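Type III Pentaketide Synthase (Neurospora crassa, PDB 3EUO) is a type III polyketide synthase of the chalcone and stilbene synthase family, probably an acyltransferase that builds pentaketide products. Local coordinates at residues S275-Q278 with D279-S283; V252-S255 with P256-V260; H121-A124 with K125-L129. All blocks are in the same frame, centred on the assembly; numbering follows the deposited sequence.

In the fold
Interactions 2 and 1 stand at the start and the far end of helix 258-277, their centres 34 Å apart, and both lie at the surface. Interaction 2 turns strand 249-254 into that helix through a serine cap and a type I turn; interaction 1 brings the chain out of it through backbone bonds that span three residues, a water and a leucine pair facing the large mixed sheet. Interaction 3, in the N-terminal chalcone and stilbene synthase domain, closes helix 119-127 of a beta-alpha-beta unit and is partly buried, with His-121, Val-123, Ala-124 and Leu-127 buried. There, helical bonds and a Schellman motif combine with apolar packing, and the second subunit meets part of the helix.

Interaction 1 (S275-Q278 with D279-S283); sequences SSLQ and DQLPS
Leu-277 and Leu-281 meet through the ends of their side chains, with Leu-277 CD1 3.9 Å from Leu-281 CD1. The two branches pass at a slant, and Leu-281 CG also lies against the carbonyl oxygen of Leu-277. With CG set between its own N and carbonyl carbon (chi1 44°), Leu-277 presents CD1 to its partner. Its CB meanwhile meets the amide of Gln-280, whose NE2 comes to 3.6 Å from Leu-277 CB; this is a van der Waals contact of the amide end against the first carbon of the leucine side chain.

The backbone brings these groups together through two successive bonds that each span three residues. Gln-280 N donates to Leu-277 O at 3.0 Å, and Leu-281 N donates to Gln-278 O at 3.2 Å. Both donors stand well above the carbonyl plane, by 54° and 69°, as expected of bonds between residues three apart. A water accepts from Asp-279 N at 3.1 Å and donates weakly to Ser-276 O, bridging two peptide groups.

Further out, the leucines face the large sheet: Leu-277 touches Leu-227 and Met-375, and Leu-281 touches Met-375 and Tyr-359. Ser-276 OG bonds back to Leu-273 O and Ser-275 OG to Ala-271 O, small hydroxyls that can reach a carbonyl a turn earlier and so suit a helix surface. Gln-278 and Asp-279, both exposed, cross on the outer side. The chemistry is thus divided: two backbone bonds shape the bend, with a water bridging it, one leg weak, while the leucines turn its apolar side to the sheet.

Interaction 2 (V252-S255 with P256-V260); sequences VVLS and PRVPV
The peptide group joining Ser-255 to Pro-256 is the flat element here, and the hydroxyl of Ser-255 and the backbone N of Arg-257 stand over the same face of it. Pro-256 CD lies beside the serine, 3.4 Å from Ser-255 CB, closer than usual for two carbons, as the shared peptide bond imposes. The guanidinium of Arg-257 is a second flat group; it swings away from the strand and makes a salt bridge through NH1 with Asp-240.

Ser-255 OG lies between the backbone N and carbonyl carbon (chi1 86°), which aims it forward along the chain. It accepts from Arg-257 N at 3.0 Å, with an N-H...O angle of 138°, and is hydrogen-bonded to Asp-240 OD1 as well. Asp-240 therefore ties together the serine and the arginine that its cap reaches. A short hydroxyl suits this place, and proline suits the next, since it has no N-H to leave without a partner.

Val-258 N closes the turn on Ser-255 O at 3.5 Å, a weak though nearly straight bond. Nearby, Leu-254 CD1 touches Val-258 CG2 at 3.7 Å, the two side chains crossing at about a right angle. This is a strand-turn-helix junction: a type I beta turn from Ser-255 to Val-258, with a serine capping bond, leading from strand 249-254 into helix 258-277.

Interaction 3 (H121-A124 with K125-L129); sequences HYVA and KELGL
Ala-124 and Leu-129 are joined by the 6→1 bond of a Schellman motif, which ends helix 119-127: Leu-129 N donates to Ala-124 O at 3.0 Å, nearly straight. Its 5→2 partner runs from Gly-128 N to Lys-125 O at 3.1 Å. Gly-128 has a positive phi (74°), readily adopted by a residue without a side chain. The preceding turn satisfies its carbonyls in regular alpha-helical fashion. His-121 O accepts from Lys-125 N, Tyr-122 O from Glu-126 N at 3.0 Å and Val-123 O from Leu-127 N, the last donor lying in the carbonyl plane.

On the inner side Val-123 and Leu-127 run side by side, pointing the same way, and reach strand 168-175; Leu-127 also meets helix 70-96. Branched aliphatic residues suit this inward face of the beta-alpha-beta helix. A lysine suits the solvent-facing side, where Lys-125, like His-121 and Tyr-122, also meets Glu-238 of the second subunit. The small methyl of Ala-124 is consistent with the close return of the chain: with CG anti to its carbonyl carbon (chi1 -56°), Leu-129 turns CD1 back to 4.0 Å from Ala-124 CB.

Interaction 1 (S275-Q278 with D279-S283)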
loop_
_atom_site.group_PDB
_atom_site.type_symbol
_atom_site.label_atom_id
_atom_site.label_comp_id
_atom_site.label_asym_id
_atom_site.label_seq_id
_atom_site.Cartn_x
_atom_site.Cartn_y
_atom_site.Cartn_z
ATOM N N SER A 275 23.112 1.127 18.806
ATOM C CA SER A 275 23.626 2.403 19.325
ATOM C C SER A 275 22.513 3.406 19.651
ATOM O O SER A 275 22.651 4.204 20.578
ATOM C CB SER A 275 24.663 3.022 18.384
ATOM O OG SER A 275 24.080 3.455 17.174
ATOM N N SER A 276 21.407 3.341 18.909
ATOM C CA SER A 276 20.259 4.212 19.161
ATOM C C SER A 276 19.601 3.934 20.513
ATOM O O SER A 276 19.005 4.830 21.111
ATOM C CB SER A 276 19.225 4.117 18.029
ATOM O OG SER A 276 18.559 2.862 18.017
ATOM N N LEU A 277 19.719 2.704 21.004
ATOM C CA LEU A 277 19.065 2.338 22.258
ATOM C C LEU A 277 19.965 1.625 23.273
ATOM O O LEU A 277 19.468 1.030 24.228
ATOM C CB LEU A 277 17.788 1.523 21.978
ATOM C CG LEU A 277 17.843 0.423 20.921
ATOM C CD1 LEU A 277 18.745 -0.732 21.366
ATOM C CD2 LEU A 277 16.447 -0.080 20.583
ATOM N N GLN A 278 21.283 1.707 23.084
ATOM C CA GLN A 278 22.231 0.997 23.957
ATOM C C GLN A 278 22.134 1.400 25.428
ATOM O O GLN A 278 22.355 0.572 26.311
ATOM C CB GLN A 278 23.674 1.132 23.456
ATOM C CG GLN A 278 24.169 2.561 23.264
ATOM C CD GLN A 278 25.620 2.617 22.812
ATOM O OE1 GLN A 278 26.155 1.647 22.269
ATOM N NE2 GLN A 278 26.264 3.750 23.038
ATOM N N ASP A 279 21.798 2.666 25.678
ATOM C CA ASP A 279 21.634 3.181 27.039
ATOM C C ASP A 279 20.425 2.568 27.760
ATOM O O ASP A 279 20.382 2.534 28.991
ATOM C CB ASP A 279 21.537 4.713 27.031
ATOM C CG ASP A 279 22.828 5.387 26.559
ATOM O OD1 ASP A 279 23.901 4.740 26.563
ATOM O OD2 ASP A 279 22.768 6.580 26.182
ATOM N N GLN A 280 19.454 2.082 26.991
ATOM C CA GLN A 280 18.272 1.423 27.549
ATOM C C GLN A 280 18.540 -0.042 27.898
ATOM O O GLN A 280 17.775 -0.656 28.647
ATOM C CB GLN A 280 17.094 1.503 26.569
ATOM C CG GLN A 280 16.664 2.914 26.212
ATOM C CD GLN A 280 15.711 2.957 25.031
ATOM O OE1 GLN A 280 14.747 2.184 24.958
ATOM N NE2 GLN A 280 15.975 3.868 24.095
ATOM N N LEU A 281 19.621 -0.598 27.352
ATOM C CA LEU A 281 19.922 -2.021 27.513
ATOM C C LEU A 281 20.930 -2.297 28.631
ATOM O O LEU A 281 21.895 -1.545 28.792
ATOM C CB LEU A 281 20.428 -2.623 26.195
ATOM C CG LEU A 281 19.583 -2.473 24.923
ATOM C CD1 LEU A 281 20.120 -3.380 23.844
ATOM C CD2 LEU A 281 18.100 -2.760 25.163
ATOM N N PRO A 282 20.705 -3.378 29.405
ATOM C CA PRO A 282 21.638 -3.845 30.439
ATOM C C PRO A 282 22.980 -4.289 29.856
ATOM O O PRO A 282 23.098 -4.462 28.639
ATOM C CB PRO A 282 20.919 -5.060 31.039
ATOM C CG PRO A 282 19.506 -4.893 30.685
ATOM C CD PRO A 282 19.504 -4.228 29.347
ATOM N N SER A 283 23.971 -4.488 30.728
ATOM C CA SER A 283 25.311 -4.905 30.310
ATOM C C SER A 283 25.338 -6.270 29.632
ATOM O O SER A 283 26.200 -6.536 28.796
ATOM C CB SER A 283 26.291 -4.887 31.492
ATOM O OG SER A 283 25.809 -5.640 32.587
HETATM O O HOH W 1 21.117 4.828 23.620
#

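Interaction 2 (V252-S255 with P256-V260)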
loop_
_atom_site.group_PDB
_atom_site.type_symbol
_atom_site.label_atom_id
_atom_site.label_comp_id
_atom_site.label_asym_id
_atom_site.label_seq_id
_atom_site.Cartn_x
_atom_site.Cartn_y
_atom_site.Cartn_z
ATOM N N VAL A 252 8.756 -13.676 -10.028
ATOM C CA VAL A 252 9.873 -13.470 -9.106
ATOM C C VAL A 252 11.115 -12.961 -9.845
ATOM O O VAL A 252 11.451 -13.463 -10.911
ATOM C CB VAL A 252 10.227 -14.779 -8.371
ATOM C CG1 VAL A 252 11.494 -14.614 -7.548
ATOM C CG2 VAL A 252 9.074 -15.217 -7.474
ATOM N N VAL A 253 11.766 -11.941 -9.283
ATOM C CA VAL A 253 13.103 -11.530 -9.719
ATOM C C VAL A 253 14.040 -11.872 -8.561
ATOM O O VAL A 253 13.784 -11.498 -7.416
ATOM C CB VAL A 253 13.181 -10.011 -10.064
ATOM C CG1 VAL A 253 14.618 -9.596 -10.406
ATOM C CG2 VAL A 253 12.249 -9.675 -11.227
ATOM N N LEU A 254 15.104 -12.614 -8.861
ATOM C CA LEU A 254 16.034 -13.068 -7.836
ATOM C C LEU A 254 17.411 -13.328 -8.446
ATOM O O LEU A 254 17.578 -14.214 -9.293
ATOM C CB LEU A 254 15.485 -14.316 -7.130
ATOM C CG LEU A 254 16.268 -15.004 -6.008
ATOM C CD1 LEU A 254 16.646 -14.042 -4.873
ATOM C CD2 LEU A 254 15.452 -16.162 -5.468
ATOM N N SER A 255 18.387 -12.540 -8.021
ATOM C CA SER A 255 19.741 -12.643 -8.555
ATOM C C SER A 255 20.604 -13.440 -7.589
ATOM O O SER A 255 20.236 -13.603 -6.418
ATOM C CB SER A 255 20.348 -11.258 -8.763
ATOM O OG SER A 255 20.940 -10.792 -7.569
ATOM N N PRO A 256 21.753 -13.950 -8.079
ATOM C CA PRO A 256 22.696 -14.625 -7.182
ATOM C C PRO A 256 23.346 -13.688 -6.160
ATOM O O PRO A 256 23.935 -14.164 -5.192
ATOM C CB PRO A 256 23.744 -15.208 -8.137
ATOM C CG PRO A 256 23.619 -14.439 -9.385
ATOM C CD PRO A 256 22.203 -13.971 -9.484
ATOM N N ARG A 257 23.221 -12.377 -6.362
ATOM C CA ARG A 257 23.819 -11.384 -5.454
ATOM C C ARG A 257 23.139 -11.292 -4.085
ATOM O O ARG A 257 23.766 -10.879 -3.108
ATOM C CB ARG A 257 23.802 -9.988 -6.080
ATOM C CG ARG A 257 24.414 -9.875 -7.467
ATOM C CD ARG A 257 24.195 -8.469 -8.007
ATOM N NE ARG A 257 25.235 -7.551 -7.567
ATOM C CZ ARG A 257 25.055 -6.268 -7.256
ATOM N NH1 ARG A 257 23.851 -5.695 -7.291
ATOM N NH2 ARG A 257 26.104 -5.556 -6.881
ATOM N N VAL A 258 21.860 -11.663 -4.020
ATOM C CA VAL A 258 21.029 -11.371 -2.845
ATOM C C VAL A 258 21.613 -11.842 -1.506
ATOM O O VAL A 258 21.687 -11.047 -0.575
ATOM C CB VAL A 258 19.567 -11.862 -3.017
ATOM C CG1 VAL A 258 18.735 -11.580 -1.760
ATOM C CG2 VAL A 258 18.939 -11.195 -4.223
ATOM N N PRO A 259 22.039 -13.116 -1.408
ATOM C CA PRO A 259 22.571 -13.561 -0.111
ATOM C C PRO A 259 23.797 -12.753 0.316
ATOM O O PRO A 259 23.946 -12.441 1.499
ATOM C CB PRO A 259 22.957 -15.026 -0.364
ATOM C CG PRO A 259 22.215 -15.427 -1.594
ATOM C CD PRO A 259 22.084 -14.192 -2.418
ATOM N N VAL A 260 24.648 -12.400 -0.646
ATOM C CA VAL A 260 25.864 -11.644 -0.359
ATOM C C VAL A 260 25.525 -10.234 0.124
ATOM O O VAL A 260 26.054 -9.787 1.144
ATOM C CB VAL A 260 26.847 -11.626 -1.564
ATOM C CG1 VAL A 260 27.941 -10.591 -1.357
ATOM C CG2 VAL A 260 27.467 -13.010 -1.759
#

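Interaction 3 (H121-A124 with K125-L129)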
loop_
_atom_site.group_PDB
_atom_site.type_symbol
_atom_site.label_atom_id
_atom_site.label_comp_id
_atom_site.label_asym_id
_atom_site.label_seq_id
_atom_site.Cartn_x
_atom_site.Cartn_y
_atom_site.Cartn_z
ATOM N N HIS A 121 -9.998 -4.531 3.603
ATOM C CA HIS A 121 -11.404 -4.183 3.764
ATOM C C HIS A 121 -12.251 -5.386 4.171
ATOM O O HIS A 121 -13.022 -5.325 5.143
ATOM C CB HIS A 121 -11.979 -3.587 2.484
ATOM C CG HIS A 121 -13.451 -3.336 2.573
ATOM N ND1 HIS A 121 -14.391 -4.259 2.162
ATOM C CD2 HIS A 121 -14.143 -2.296 3.091
ATOM C CE1 HIS A 121 -15.600 -3.785 2.402
ATOM N NE2 HIS A 121 -15.478 -2.593 2.960
ATOM N N TYR A 122 -12.098 -6.475 3.424
ATOM C CA TYR A 122 -12.903 -7.682 3.617
ATOM C C TYR A 122 -12.576 -8.348 4.954
ATOM O O TYR A 122 -13.482 -8.796 5.674
ATOM C CB TYR A 122 -12.715 -8.643 2.439
ATOM C CG TYR A 122 -13.146 -8.034 1.121
ATOM C CD1 TYR A 122 -14.440 -8.231 0.629
ATOM C CD2 TYR A 122 -12.268 -7.248 0.375
ATOM C CE1 TYR A 122 -14.845 -7.664 -0.585
ATOM C CE2 TYR A 122 -12.663 -6.677 -0.841
ATOM C CZ TYR A 122 -13.951 -6.890 -1.307
ATOM O OH TYR A 122 -14.336 -6.322 -2.507
ATOM N N VAL A 123 -11.294 -8.368 5.310
ATOM C CA VAL A 123 -10.877 -8.897 6.615
ATOM C C VAL A 123 -11.512 -8.086 7.750
ATOM O O VAL A 123 -12.134 -8.650 8.656
ATOM C CB VAL A 123 -9.334 -8.924 6.782
ATOM C CG1 VAL A 123 -8.953 -9.403 8.204
ATOM C CG2 VAL A 123 -8.698 -9.832 5.741
ATOM N N ALA A 124 -11.366 -6.763 7.677
ATOM C CA ALA A 124 -11.938 -5.848 8.668
ATOM C C ALA A 124 -13.459 -5.997 8.808
ATOM O O ALA A 124 -13.988 -5.962 9.923
ATOM C CB ALA A 124 -11.573 -4.417 8.336
ATOM N N LYS A 125 -14.145 -6.158 7.673
ATOM C CA LYS A 125 -15.600 -6.367 7.643
ATOM C C LYS A 125 -15.992 -7.669 8.341
ATOM O O LYS A 125 -16.934 -7.697 9.139
ATOM C CB LYS A 125 -16.111 -6.372 6.195
ATOM C CG LYS A 125 -17.629 -6.561 6.038
ATOM C CD LYS A 125 -17.986 -6.862 4.584
ATOM C CE LYS A 125 -19.493 -7.031 4.357
ATOM N NZ LYS A 125 -19.950 -8.451 4.468
ATOM N N GLU A 126 -15.274 -8.747 8.031
ATOM C CA GLU A 126 -15.521 -10.041 8.665
ATOM C C GLU A 126 -15.270 -10.009 10.173
ATOM O O GLU A 126 -15.952 -10.702 10.936
ATOM C CB GLU A 126 -14.668 -11.127 8.020
ATOM C CG GLU A 126 -15.177 -11.609 6.677
ATOM C CD GLU A 126 -14.688 -13.011 6.347
ATOM O OE1 GLU A 126 -14.632 -13.860 7.268
ATOM O OE2 GLU A 126 -14.357 -13.265 5.168
ATOM N N LEU A 127 -14.301 -9.197 10.593
ATOM C CA LEU A 127 -13.987 -9.008 12.006
ATOM C C LEU A 127 -14.963 -8.067 12.722
ATOM O O LEU A 127 -14.978 -8.003 13.957
ATOM C CB LEU A 127 -12.554 -8.476 12.173
ATOM C CG LEU A 127 -11.392 -9.399 11.788
ATOM C CD1 LEU A 127 -10.098 -8.593 11.723
ATOM C CD2 LEU A 127 -11.247 -10.555 12.779
ATOM N N GLY A 128 -15.758 -7.328 11.954
ATOM C CA GLY A 128 -16.720 -6.384 12.522
ATOM C C GLY A 128 -16.057 -5.139 13.078
ATOM O O GLY A 128 -16.541 -4.544 14.044
ATOM N N LEU A 129 -14.949 -4.724 12.462
ATOM C CA LEU A 129 -14.235 -3.523 12.908
ATOM C C LEU A 129 -14.998 -2.241 12.583
ATOM O O LEU A 129 -15.963 -2.266 11.818
ATOM C CB LEU A 129 -12.816 -3.486 12.327
ATOM C CG LEU A 129 -11.946 -4.709 12.629
ATOM C CD1 LEU A 129 -10.529 -4.462 12.160
ATOM C CD2 LEU A 129 -11.965 -5.047 14.116
#